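Long-range contacts in purine nucleoside phosphorylase (Caulobacter vibrioides, PDB 1XFJ), which probably catalyses the phosphorolysis of inosine and S-methyl-5'-thioadenosine and the deamination of adenosine to inosine: residues 158-163 with 219-224; 20-25 with 116-121; 141-146 with 215-220. One frame throughout, in Å; residues are numbered along the deposited sequence.

Contact 1 (158-163 with 219-224)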
loop_
_atom_site.group_PDB
_atom_site.type_symbol
_atom_site.label_atom_id
_atom_site.label_comp_id
_atom_site.label_asym_id
_atom_site.label_seq_id
_atom_site.Cartn_x
_atom_site.Cartn_y
_atom_site.Cartn_z
ATOM N N ASN A 158 17.066 5.624 -10.279
ATOM C CA ASN A 158 17.597 5.871 -8.944
ATOM C C ASN A 158 16.538 5.656 -7.869
ATOM O O ASN A 158 16.761 5.957 -6.697
ATOM C CB ASN A 158 18.140 7.296 -8.842
ATOM C CG ASN A 158 19.263 7.413 -7.831
ATOM O OD1 ASN A 158 20.329 6.818 -8.005
ATOM N ND2 ASN A 158 19.030 8.171 -6.766
ATOM N N ILE A 159 15.388 5.124 -8.270
ATOM C CA ILE A 159 14.295 4.887 -7.335
ATOM C C ILE A 159 14.312 3.499 -6.706
ATOM O O ILE A 159 14.635 2.510 -7.362
ATOM C CB ILE A 159 12.920 5.080 -8.035
ATOM C CG1 ILE A 159 12.710 6.553 -8.377
ATOM C CG2 ILE A 159 11.790 4.568 -7.138
ATOM C CD1 ILE A 159 11.503 6.808 -9.270
ATOM N N THR A 160 13.985 3.442 -5.418
ATOM C CA THR A 160 13.889 2.174 -4.703
ATOM C C THR A 160 12.398 2.016 -4.408
ATOM O O THR A 160 11.739 2.967 -3.973
ATOM C CB THR A 160 14.682 2.190 -3.372
ATOM O OG1 THR A 160 16.086 2.213 -3.651
ATOM C CG2 THR A 160 14.367 0.952 -2.537
ATOM N N GLY A 161 11.866 0.827 -4.669
ATOM C CA GLY A 161 10.455 0.577 -4.433
ATOM C C GLY A 161 10.242 -0.727 -3.694
ATOM O O GLY A 161 10.783 -1.764 -4.079
ATOM N N VAL A 162 9.449 -0.678 -2.630
ATOM C CA VAL A 162 9.188 -1.863 -1.828
ATOM C C VAL A 162 7.704 -2.150 -1.680
ATOM O O VAL A 162 6.913 -1.252 -1.384
ATOM C CB VAL A 162 9.792 -1.714 -0.416
ATOM C CG1 VAL A 162 9.456 -2.934 0.432
ATOM C CG2 VAL A 162 11.294 -1.522 -0.518
ATOM N N VAL A 163 7.338 -3.410 -1.886
ATOM C CA VAL A 163 5.951 -3.840 -1.756
ATOM C C VAL A 163 5.771 -4.324 -0.321
ATOM O O VAL A 163 6.571 -5.110 0.175
ATOM C CB VAL A 163 5.641 -4.989 -2.738
ATOM C CG1 VAL A 163 4.164 -5.352 -2.672
ATOM C CG2 VAL A 163 6.022 -4.568 -4.153
ATOM N N VAL A 219 12.263 0.781 -12.058
ATOM C CA VAL A 219 12.705 0.667 -10.667
ATOM C C VAL A 219 13.540 -0.598 -10.527
ATOM O O VAL A 219 13.010 -1.712 -10.511
ATOM C CB VAL A 219 11.495 0.617 -9.707
ATOM C CG1 VAL A 219 11.970 0.524 -8.263
ATOM C CG2 VAL A 219 10.637 1.859 -9.904
ATOM N N GLU A 220 14.853 -0.411 -10.413
ATOM C CA GLU A 220 15.801 -1.515 -10.332
ATOM C C GLU A 220 16.063 -2.091 -8.943
ATOM O O GLU A 220 16.527 -3.224 -8.821
ATOM C CB GLU A 220 17.123 -1.082 -10.971
ATOM C CG GLU A 220 16.966 -0.597 -12.410
ATOM C CD GLU A 220 18.281 -0.196 -13.049
ATOM O OE1 GLU A 220 19.194 -1.047 -13.108
ATOM O OE2 GLU A 220 18.400 0.965 -13.499
ATOM N N ARG A 221 15.780 -1.312 -7.906
ATOM C CA ARG A 221 15.977 -1.757 -6.526
ATOM C C ARG A 221 14.595 -1.973 -5.935
ATOM O O ARG A 221 13.887 -1.016 -5.632
ATOM C CB ARG A 221 16.735 -0.693 -5.738
ATOM C CG ARG A 221 18.128 -0.443 -6.277
ATOM C CD ARG A 221 18.750 0.814 -5.694
ATOM N NE ARG A 221 20.131 0.960 -6.138
ATOM C CZ ARG A 221 21.141 0.221 -5.685
ATOM N NH1 ARG A 221 20.923 -0.710 -4.767
ATOM N NH2 ARG A 221 22.362 0.402 -6.161
ATOM N N ARG A 222 14.223 -3.234 -5.758
ATOM C CA ARG A 222 12.894 -3.552 -5.262
ATOM C C ARG A 222 12.835 -4.855 -4.483
ATOM O O ARG A 222 13.758 -5.670 -4.531
ATOM C CB ARG A 222 11.946 -3.651 -6.455
ATOM C CG ARG A 222 12.457 -4.616 -7.515
ATOM C CD ARG A 222 11.613 -4.626 -8.778
ATOM N NE ARG A 222 12.024 -5.701 -9.680
ATOM C CZ ARG A 222 13.001 -5.607 -10.578
ATOM N NH1 ARG A 222 13.684 -4.477 -10.722
ATOM N NH2 ARG A 222 13.308 -6.659 -11.327
ATOM N N GLU A 223 11.729 -5.041 -3.771
ATOM C CA GLU A 223 11.506 -6.259 -3.006
ATOM C C GLU A 223 10.124 -6.254 -2.371
ATOM O O GLU A 223 9.475 -5.211 -2.267
ATOM C CB GLU A 223 12.542 -6.412 -1.894
ATOM C CG GLU A 223 12.283 -5.517 -0.695
ATOM C CD GLU A 223 12.725 -6.137 0.618
ATOM O OE1 GLU A 223 12.489 -5.514 1.675
ATOM O OE2 GLU A 223 13.302 -7.244 0.599
ATOM N N TRP A 224 9.677 -7.440 -1.974
ATOM C CA TRP A 224 8.407 -7.608 -1.282
ATOM C C TRP A 224 8.804 -8.065 0.115
ATOM O O TRP A 224 9.664 -8.937 0.256
ATOM C CB TRP A 224 7.542 -8.682 -1.944
ATOM C CG TRP A 224 6.287 -8.979 -1.162
ATOM C CD1 TRP A 224 5.470 -8.066 -0.558
ATOM C CD2 TRP A 224 5.699 -10.266 -0.914
ATOM N NE1 TRP A 224 4.417 -8.698 0.051
ATOM C CE2 TRP A 224 4.530 -10.049 -0.150
ATOM C CE3 TRP A 224 6.045 -11.578 -1.263
ATOM C CZ2 TRP A 224 3.701 -11.097 0.275
ATOM C CZ3 TRP A 224 5.218 -12.625 -0.840
ATOM C CH2 TRP A 224 4.059 -12.374 -0.079
HETATM O O HOH W 1 15.929 2.113 -9.859
#
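Val162 and Glu223 lie side by side on two adjacent parallel strands, 160-163 and 221-224, at the border of a mixed six-stranded sheet in which 221-224 is the outermost strand. The axes of these short strands differ in direction by 7°. Two backbone bonds carry the pairing: Gly161 N donates to Arg221 O at 2.9 Å, and Val163 N donates to Glu223 O at 2.8 Å, with an N-H...O angle of 168°. The return bond from Glu223 N to Gly161 O is weak, at 3.4 Å. Before the strands pair, a water bridges Ile159 O and Glu220 N, standing 2.8 Å from each.

The Glu223 side chain can be followed outward. Its CB leaves on the face that also carries Thr160, Val162 and Arg221. Chi1 of 77° places CG between the backbone N and the carbonyl carbon, and there CG lies against both Val162 methyls, 4.0 Å from Val162 CG1 and slightly farther from CG2. The chain bends at chi2; OE1 is still 4.2 Å from Val162 CG1, and Glu223 OE1 is hydrogen-bonded to Ser11 OG. Pro12 and Leu13 touch this side chain, while Leu14 of helix 12-15 covers Thr160 and Val162 on the same face.

Val163 and Trp224 belong to the other face, packed against helix 206-216. Near the start of the pairing, Val219 CG1 comes 3.6 Å from Gly161 N, beside a residue that brings no side chain of its own. Its second methyl, CG2, meets Ile159 CG2. At the far end, Trp224 NE1 is hydrogen-bonded to Gly164 O, and the indole turns an edge to the neighbouring strand: Val163 O sits at that edge, near the ring plane, 3.2 Å from Trp224 CD1.

Contact 2 (20-25 with 116-121); sequences VKHAFF and PVLLVD
In the interior of an alpha-beta-beta-alpha sandwich, Phe24 of one sheet and Leu118 of the other meet across the layer between them. Strands 20-25 and 116-121 run antiparallel, at 172°, with their axes 8.9 Å apart. That spacing, together with the absence of any hydrogen bond across the pair, identifies a contact between sheets rather than within one. The facing residues are Val20 with Val120, His22 with Leu118, and Phe24 with Pro116.

Leu118 and Phe24 together supply more than half of the buried surface. The CB of Leu118 points toward the opposing strand, and chi2 of -179° stretches CD1 out along the side chain. This methyl arrives over one face of the Phe24 ring, 3.8 Å from the centroid and 25° off the ring normal: a CH-pi contact displaced toward the rim, where Phe24 CZ is 3.5 Å from Leu118 CD1. The two side chains approach from opposite directions. Leu118 CG also comes within 3.6 Å of Phe24 CE1, so the branch point as well as the methyl rests against the ring.

The same Leu118 CD1 reaches the edge of the His22 imidazole and lies 4.0 Å from His22 CB, so one methyl touches both His22 and Phe24. Pro116 CG approaches Phe24 CD1 obliquely at 4.1 Å. At the other end, Val20 CG2 and Val120 CG2 meet more loosely, at 4.5 Å. Leu14 of helix 12-15 touches His22, Leu118 and Val120, reaching both sheets at this point.

On the outward side of strand 20-25, Lys21 makes a cation-pi contact with Trp62 of helix 49-62, and the Phe25 ring meets the same indole edge-to-face. A hydrophobic seam between two sheets, with helices on their outer faces, is characteristic of the four-layer alpha-beta-beta-alpha sandwich.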
loop_
_atom_site.group_PDB
_atom_site.type_symbol
_atom_site.label_atom_id
_atom_site.label_comp_id
_atom_site.label_asym_id
_atom_site.label_seq_id
_atom_site.Cartn_x
_atom_site.Cartn_y
_atom_site.Cartn_z
ATOM N N VAL A 20 14.975 9.707 5.935
ATOM C CA VAL A 20 13.782 9.071 5.390
ATOM C C VAL A 20 13.242 8.086 6.419
ATOM O O VAL A 20 13.990 7.292 6.989
ATOM C CB VAL A 20 14.087 8.298 4.085
ATOM C CG1 VAL A 20 12.841 7.548 3.619
ATOM C CG2 VAL A 20 14.552 9.257 3.007
ATOM N N LYS A 21 11.940 8.146 6.665
ATOM C CA LYS A 21 11.328 7.237 7.620
ATOM C C LYS A 21 10.175 6.549 6.904
ATOM O O LYS A 21 9.394 7.200 6.213
ATOM C CB LYS A 21 10.828 8.018 8.844
ATOM C CG LYS A 21 10.592 7.156 10.077
ATOM C CD LYS A 21 10.334 8.018 11.310
ATOM C CE LYS A 21 10.189 7.169 12.567
ATOM N NZ LYS A 21 11.442 6.440 12.892
ATOM N N HIS A 22 10.086 5.231 7.055
ATOM C CA HIS A 22 9.041 4.454 6.397
ATOM C C HIS A 22 8.533 3.377 7.334
ATOM O O HIS A 22 9.191 3.033 8.314
ATOM C CB HIS A 22 9.606 3.750 5.169
ATOM C CG HIS A 22 10.390 2.521 5.505
ATOM N ND1 HIS A 22 9.915 1.248 5.273
ATOM C CD2 HIS A 22 11.593 2.369 6.108
ATOM C CE1 HIS A 22 10.791 0.365 5.719
ATOM N NE2 HIS A 22 11.818 1.019 6.232
ATOM N N ALA A 23 7.376 2.817 7.000
ATOM C CA ALA A 23 6.808 1.754 7.805
ATOM C C ALA A 23 5.548 1.172 7.200
ATOM O O ALA A 23 4.722 1.889 6.640
ATOM C CB ALA A 23 6.506 2.258 9.209
ATOM N N PHE A 24 5.437 -0.147 7.300
ATOM C CA PHE A 24 4.255 -0.870 6.855
ATOM C C PHE A 24 3.670 -1.256 8.211
ATOM O O PHE A 24 4.203 -2.121 8.901
ATOM C CB PHE A 24 4.649 -2.121 6.064
ATOM C CG PHE A 24 5.314 -1.823 4.749
ATOM C CD1 PHE A 24 4.570 -1.362 3.665
ATOM C CD2 PHE A 24 6.688 -1.987 4.596
ATOM C CE1 PHE A 24 5.188 -1.068 2.444
ATOM C CE2 PHE A 24 7.315 -1.697 3.384
ATOM C CZ PHE A 24 6.563 -1.236 2.304
ATOM N N PHE A 25 2.593 -0.590 8.607
ATOM C CA PHE A 25 1.999 -0.863 9.904
ATOM C C PHE A 25 1.189 -2.146 9.964
ATOM O O PHE A 25 0.792 -2.703 8.935
ATOM C CB PHE A 25 1.151 0.336 10.338
ATOM C CG PHE A 25 1.970 1.557 10.637
ATOM C CD1 PHE A 25 2.600 1.692 11.870
ATOM C CD2 PHE A 25 2.189 2.523 9.658
ATOM C CE1 PHE A 25 3.446 2.772 12.126
ATOM C CE2 PHE A 25 3.033 3.608 9.900
ATOM C CZ PHE A 25 3.665 3.732 11.139
ATOM N N PRO A 116 0.537 -2.339 -0.823
ATOM C CA PRO A 116 0.981 -0.959 -0.631
ATOM C C PRO A 116 2.410 -0.896 -1.165
ATOM O O PRO A 116 3.164 -1.862 -1.038
ATOM C CB PRO A 116 0.918 -0.787 0.883
ATOM C CG PRO A 116 1.318 -2.142 1.380
ATOM C CD PRO A 116 0.567 -3.089 0.448
ATOM N N VAL A 117 2.778 0.220 -1.775
ATOM C CA VAL A 117 4.124 0.362 -2.310
ATOM C C VAL A 117 4.745 1.668 -1.851
ATOM O O VAL A 117 4.154 2.733 -2.003
ATOM C CB VAL A 117 4.128 0.331 -3.856
ATOM C CG1 VAL A 117 5.562 0.316 -4.371
ATOM C CG2 VAL A 117 3.369 -0.889 -4.358
ATOM N N LEU A 118 5.941 1.575 -1.279
ATOM C CA LEU A 118 6.655 2.757 -0.820
ATOM C C LEU A 118 7.852 2.937 -1.744
ATOM O O LEU A 118 8.621 1.998 -1.967
ATOM C CB LEU A 118 7.116 2.569 0.625
ATOM C CG LEU A 118 5.991 2.318 1.634
ATOM C CD1 LEU A 118 6.578 2.161 3.033
ATOM C CD2 LEU A 118 4.999 3.472 1.597
ATOM N N LEU A 119 7.995 4.140 -2.290
ATOM C CA LEU A 119 9.087 4.432 -3.209
ATOM C C LEU A 119 9.854 5.667 -2.783
ATOM O O LEU A 119 9.320 6.536 -2.095
ATOM C CB LEU A 119 8.554 4.665 -4.624
ATOM C CG LEU A 119 7.662 3.597 -5.247
ATOM C CD1 LEU A 119 6.212 3.891 -4.901
ATOM C CD2 LEU A 119 7.845 3.605 -6.761
ATOM N N VAL A 120 11.102 5.756 -3.225
ATOM C CA VAL A 120 11.930 6.897 -2.881
ATOM C C VAL A 120 13.124 7.051 -3.809
ATOM O O VAL A 120 13.698 6.065 -4.263
ATOM C CB VAL A 120 12.465 6.771 -1.430
ATOM C CG1 VAL A 120 13.209 5.464 -1.266
ATOM C CG2 VAL A 120 13.389 7.940 -1.100
ATOM N N ASP A 121 13.465 8.299 -4.110
ATOM C CA ASP A 121 14.649 8.599 -4.905
ATOM C C ASP A 121 15.485 9.330 -3.858
ATOM O O ASP A 121 15.224 10.493 -3.555
ATOM C CB ASP A 121 14.342 9.546 -6.062
ATOM C CG ASP A 121 15.587 9.914 -6.847
ATOM O OD1 ASP A 121 16.677 9.937 -6.236
ATOM O OD2 ASP A 121 15.483 10.193 -8.060
#

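Contact 3 (141-146 with 215-220)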
loop_
_atom_site.group_PDB
_atom_site.type_symbol
_atom_site.label_atom_id
_atom_site.label_comp_id
_atom_site.label_asym_id
_atom_site.label_seq_id
_atom_site.Cartn_x
_atom_site.Cartn_y
_atom_site.Cartn_z
ATOM N N VAL A 141 -0.947 1.968 -11.871
ATOM C CA VAL A 141 -0.726 2.879 -10.752
ATOM C C VAL A 141 0.755 2.990 -10.388
ATOM O O VAL A 141 1.209 4.046 -9.946
ATOM C CB VAL A 141 -1.523 2.462 -9.489
ATOM C CG1 VAL A 141 -0.981 1.165 -8.909
ATOM C CG2 VAL A 141 -1.467 3.583 -8.457
ATOM N N VAL A 142 1.511 1.910 -10.568
ATOM C CA VAL A 142 2.937 1.950 -10.250
ATOM C C VAL A 142 3.667 2.902 -11.198
ATOM O O VAL A 142 4.405 3.779 -10.757
ATOM C CB VAL A 142 3.588 0.550 -10.337
ATOM C CG1 VAL A 142 5.095 0.660 -10.090
ATOM C CG2 VAL A 142 2.965 -0.378 -9.307
ATOM N N GLN A 143 3.452 2.734 -12.499
ATOM C CA GLN A 143 4.099 3.602 -13.475
ATOM C C GLN A 143 3.653 5.046 -13.248
ATOM O O GLN A 143 4.440 5.977 -13.411
ATOM C CB GLN A 143 3.741 3.165 -14.899
ATOM C CG GLN A 143 4.407 3.978 -16.011
ATOM C CD GLN A 143 5.924 3.819 -16.052
ATOM O OE1 GLN A 143 6.672 4.700 -15.611
ATOM N NE2 GLN A 143 6.384 2.689 -16.578
ATOM N N SER A 144 2.393 5.228 -12.861
ATOM C CA SER A 144 1.865 6.569 -12.621
ATOM C C SER A 144 2.581 7.259 -11.464
ATOM O O SER A 144 2.943 8.437 -11.555
ATOM C CB SER A 144 0.367 6.512 -12.324
ATOM O OG SER A 144 -0.124 7.811 -12.030
ATOM N N ALA A 145 2.784 6.518 -10.377
ATOM C CA ALA A 145 3.461 7.057 -9.206
ATOM C C ALA A 145 4.896 7.425 -9.571
ATOM O O ALA A 145 5.404 8.467 -9.154
ATOM C CB ALA A 145 3.447 6.037 -8.076
ATOM N N VAL A 146 5.544 6.565 -10.351
ATOM C CA VAL A 146 6.915 6.821 -10.778
ATOM C C VAL A 146 6.941 8.066 -11.663
ATOM O O VAL A 146 7.792 8.937 -11.493
ATOM C CB VAL A 146 7.499 5.611 -11.553
ATOM C CG1 VAL A 146 8.813 5.993 -12.212
ATOM C CG2 VAL A 146 7.728 4.442 -10.594
ATOM N N ALA A 215 9.592 -3.038 -11.985
ATOM C CA ALA A 215 10.686 -3.310 -12.909
ATOM C C ALA A 215 10.420 -2.682 -14.269
ATOM O O ALA A 215 11.319 -2.103 -14.882
ATOM C CB ALA A 215 10.875 -4.811 -13.063
ATOM N N THR A 216 9.185 -2.800 -14.742
ATOM C CA THR A 216 8.821 -2.240 -16.037
ATOM C C THR A 216 8.854 -0.715 -16.001
ATOM O O THR A 216 9.056 -0.065 -17.031
ATOM C CB THR A 216 7.423 -2.728 -16.475
ATOM O OG1 THR A 216 7.427 -4.159 -16.553
ATOM C CG2 THR A 216 7.060 -2.164 -17.845
ATOM N N ALA A 217 8.677 -0.147 -14.808
ATOM C CA ALA A 217 8.694 1.303 -14.636
ATOM C C ALA A 217 10.118 1.836 -14.446
ATOM O O ALA A 217 10.317 3.024 -14.195
ATOM C CB ALA A 217 7.831 1.700 -13.440
ATOM N N GLY A 218 11.105 0.952 -14.559
ATOM C CA GLY A 218 12.487 1.371 -14.406
ATOM C C GLY A 218 13.044 1.307 -12.995
ATOM O O GLY A 218 14.176 1.730 -12.755
ATOM N N VAL A 219 12.263 0.781 -12.058
ATOM C CA VAL A 219 12.705 0.667 -10.667
ATOM C C VAL A 219 13.540 -0.598 -10.527
ATOM O O VAL A 219 13.010 -1.712 -10.511
ATOM C CB VAL A 219 11.495 0.617 -9.707
ATOM C CG1 VAL A 219 11.970 0.524 -8.263
ATOM C CG2 VAL A 219 10.637 1.859 -9.904
ATOM N N GLU A 220 14.853 -0.411 -10.413
ATOM C CA GLU A 220 15.801 -1.515 -10.332
ATOM C C GLU A 220 16.063 -2.091 -8.943
ATOM O O GLU A 220 16.527 -3.224 -8.821
ATOM C CB GLU A 220 17.123 -1.082 -10.971
ATOM C CG GLU A 220 16.966 -0.597 -12.410
ATOM C CD GLU A 220 18.281 -0.196 -13.049
ATOM O OE1 GLU A 220 19.194 -1.047 -13.108
ATOM O OE2 GLU A 220 18.400 0.965 -13.499
#
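With chi1 of 169°, Val146 sets its CG2 on the side facing away from its own carbonyl carbon, where the methyl meets both Ala217 CB and, 4.0 Å away, Val219 CG2. Gln143, one turn earlier on helix 141-151, first runs out with CG opposite the backbone N and then bends at chi2 (65°), which lays the end of its side chain against Ala217; Gln143 CD is 3.9 Å from Ala217 CB.

Ala217 is the centre of the contact. Its small CB points toward helix 141-151 and enters between three side chains: Val146 CG2 lies 4.0 Å from it, Val142 CG1 lies 4.4 Å from it, and the end of the Gln143 side chain rests on it as well. The second methyl of Val146, CG1, comes 3.9 Å from Ala217 O. The CA atoms of Gln143 and Ala217 are 5.3 Å apart, a close approach that the single methyl of Ala217 allows.

Ala217 directly follows helix 206-216, which closes in a Schellman motif. Gly218 has a positive phi of 90°, and its N bonds back to Ala215 O at 3.1 Å. The chain thereby turns out of the helix toward strand 221-224. Helix 206-216 lies on the connection between strands 160-163 and 221-224, which are parallel neighbours in the sheet, while helix 141-151 leads into strand 160-163.

No hydrogen bond joins the two segments. The hydroxyl of Thr216 is engaged within its own helix, Thr216 OG1 being hydrogen-bonded to Asp212 O. Ile159 also touches Val146, and Val142 also touches Arg213 and Leu214 of helix 206-216.

How the contacts relate
From the N terminus, contact 2 comes first: residues 20-25 wait 90 residues for 116-121, and that loop closes before the others open, joining the two sheets. Contact 3 opens next, at 141-146, and contact 1 opens within its loop, at 158-163. Contact 3 then closes on 215-220 and contact 1 on 219-224, so both end on the same stretch, sharing Val219 and Glu220. Strand 160-163 pairs with strand 115-121, as Val162 N to Leu118 O (2.9 Å) indicates, so strand 115-121 of contact 2 is the sheet neighbour of strand 160-163 of contact 1. Leu119 CD2 and Val146 CG2, 3.9 Å apart, tie that sheet to the helix layer of contact 3.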